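Local coordinates for ABC transporter, substrate binding protein (PDB 3C9H), which probably captures a solute in the periplasm and delivers it to an ABC transporter, and binds a magnesium ion, at residues A[107-112]-A[269-274]. Residues are numbered along the deposited sequence; the frame is centred on the assembly and turned at random.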
loop_
_atom_site.group_PDB
_atom_site.type_symbol
_atom_site.label_atom_id
_atom_site.label_comp_id
_atom_site.label_asym_id
_atom_site.label_seq_id
_atom_site.Cartn_x
_atom_site.Cartn_y
_atom_site.Cartn_z
ATOM N N TYR A 107 -6.777 7.430 18.483
ATOM C CA TYR A 107 -5.342 7.606 18.295
ATOM C C TYR A 107 -4.966 8.649 17.230
ATOM O O TYR A 107 -3.789 8.982 17.083
ATOM C CB TYR A 107 -4.661 6.244 18.005
ATOM C CG TYR A 107 -4.680 5.317 19.200
ATOM C CD1 TYR A 107 -3.647 5.323 20.137
ATOM C CD2 TYR A 107 -5.750 4.455 19.414
ATOM C CE1 TYR A 107 -3.683 4.495 21.260
ATOM C CE2 TYR A 107 -5.792 3.602 20.531
ATOM C CZ TYR A 107 -4.761 3.635 21.451
ATOM O OH TYR A 107 -4.808 2.802 22.541
ATOM N N ALA A 108 -5.960 9.168 16.510
ATOM C CA ALA A 108 -5.767 10.255 15.572
ATOM C C ALA A 108 -6.405 11.535 16.121
ATOM O O ALA A 108 -7.130 11.516 17.133
ATOM C CB ALA A 108 -6.350 9.890 14.210
ATOM N N GLN A 109 -6.117 12.653 15.461
ATOM C CA GLN A 109 -6.811 13.904 15.728
ATOM C C GLN A 109 -7.246 14.526 14.393
ATOM O O GLN A 109 -6.637 14.278 13.354
ATOM C CB GLN A 109 -5.943 14.866 16.551
ATOM C CG GLN A 109 -4.608 15.243 15.923
ATOM C CD GLN A 109 -3.858 16.257 16.765
ATOM O OE1 GLN A 109 -4.249 17.410 16.832
ATOM N NE2 GLN A 109 -2.783 15.828 17.417
ATOM N N ARG A 110 -8.316 15.313 14.452
ATOM C CA ARG A 110 -8.928 15.911 13.288
ATOM C C ARG A 110 -7.979 16.913 12.660
ATOM O O ARG A 110 -7.255 17.654 13.359
ATOM C CB ARG A 110 -10.258 16.586 13.690
ATOM C CG ARG A 110 -11.079 17.137 12.564
ATOM C CD ARG A 110 -12.412 17.756 13.091
ATOM N NE ARG A 110 -13.334 18.132 12.012
ATOM C CZ ARG A 110 -14.367 17.398 11.602
ATOM N NH1 ARG A 110 -14.646 16.213 12.152
ATOM N NH2 ARG A 110 -15.130 17.853 10.623
ATOM N N SER A 111 -7.998 16.944 11.336
ATOM C CA SER A 111 -7.200 17.878 10.572
ATOM C C SER A 111 -8.097 18.636 9.614
ATOM O O SER A 111 -8.415 18.134 8.535
ATOM C CB SER A 111 -6.129 17.137 9.776
ATOM O OG SER A 111 -5.194 16.547 10.626
ATOM N N ASP A 112 -8.497 19.847 10.016
ATOM C CA ASP A 112 -9.374 20.695 9.213
ATOM C C ASP A 112 -8.518 21.561 8.342
ATOM O O ASP A 112 -7.985 22.585 8.803
ATOM C CB ASP A 112 -10.253 21.581 10.096
ATOM C CG ASP A 112 -11.282 20.793 10.854
ATOM O OD1 ASP A 112 -11.745 19.775 10.318
ATOM O OD2 ASP A 112 -11.635 21.202 11.980
ATOM N N GLU A 269 -3.025 11.740 17.571
ATOM C CA GLU A 269 -3.408 12.497 18.753
ATOM C C GLU A 269 -2.200 12.914 19.608
ATOM O O GLU A 269 -2.172 14.037 20.136
ATOM C CB GLU A 269 -4.367 11.649 19.585
ATOM C CG GLU A 269 -5.000 12.379 20.737
ATOM C CD GLU A 269 -4.196 12.303 22.017
ATOM O OE1 GLU A 269 -3.243 11.483 22.094
ATOM O OE2 GLU A 269 -4.530 13.053 22.973
ATOM N N ALA A 270 -1.205 12.024 19.720
ATOM C CA ALA A 270 -0.018 12.243 20.576
ATOM C C ALA A 270 1.199 12.786 19.823
ATOM O O ALA A 270 2.337 12.721 20.309
ATOM C CB ALA A 270 0.348 10.970 21.267
ATOM N N ALA A 271 0.965 13.332 18.642
ATOM C CA ALA A 271 1.998 14.021 17.883
ATOM C C ALA A 271 2.692 15.048 18.763
ATOM O O ALA A 271 2.027 15.775 19.501
ATOM C CB ALA A 271 1.382 14.713 16.676
ATOM N N ALA A 272 4.024 15.102 18.673
ATOM C CA ALA A 272 4.772 16.138 19.356
ATOM C C ALA A 272 4.583 17.462 18.626
ATOM O O ALA A 272 4.549 18.524 19.237
ATOM C CB ALA A 272 6.241 15.755 19.437
ATOM N N ASN A 273 4.456 17.391 17.305
ATOM C CA ASN A 273 4.288 18.572 16.480
ATOM C C ASN A 273 3.144 18.394 15.486
ATOM O O ASN A 273 3.372 18.264 14.296
ATOM C CB ASN A 273 5.612 18.874 15.771
ATOM C CG ASN A 273 6.589 19.612 16.674
ATOM O OD1 ASN A 273 6.479 20.835 16.838
ATOM N ND2 ASN A 273 7.527 18.887 17.268
ATOM N N PRO A 274 1.900 18.417 15.984
ATOM C CA PRO A 274 0.768 18.169 15.108
ATOM C C PRO A 274 0.660 19.196 13.989
ATOM O O PRO A 274 0.185 18.881 12.902
ATOM C CB PRO A 274 -0.443 18.226 16.055
ATOM C CG PRO A 274 0.008 18.967 17.261
ATOM C CD PRO A 274 1.484 18.676 17.380
HETATM O O HOH W 1 -1.701 9.092 18.987
HETATM O O HOH W 2 -0.647 16.344 19.462
#
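With chi1 at 58°, Q109 sets its CG between its own backbone N and carbonyl carbon, and the chain beyond runs extended (chi2 177°), carrying the amide past the CA of E269 and across to P274. There NE2 comes within 3.6 Å of P274 CB, the two side chains crossing at a slant. NE2 also lies 3.3 Å from E269 O, but the angle is too poor for a hydrogen bond; water 2 links the two instead. That water accepts from Q109 NE2 at 3.0 Å and donates to both E269 O and A271 O, while P268 O, at the residue just before 269-274, takes a direct bond from the same amide nitrogen. Two acceptors thus help fix how the amide is rotated.

At the other end, E269 N donates to Y107 O (2.9 Å, 162° at the hydrogen). Water 1 donates to the same oxygen and accepts from A270 N, so Y107 O is gripped twice. E269 CB rests 3.7 Å from A108 O, and the carboxylate end of E269 leads away from 107-112.

Away from the magnesium site, this surface contact carries the antiparallel pairing of the short, weakly bonded strand 108-109 with strand 258-268 one bond further, into the loop leading to helix 274-285, within the alpha/beta fold of periplasmic solute-binding proteins.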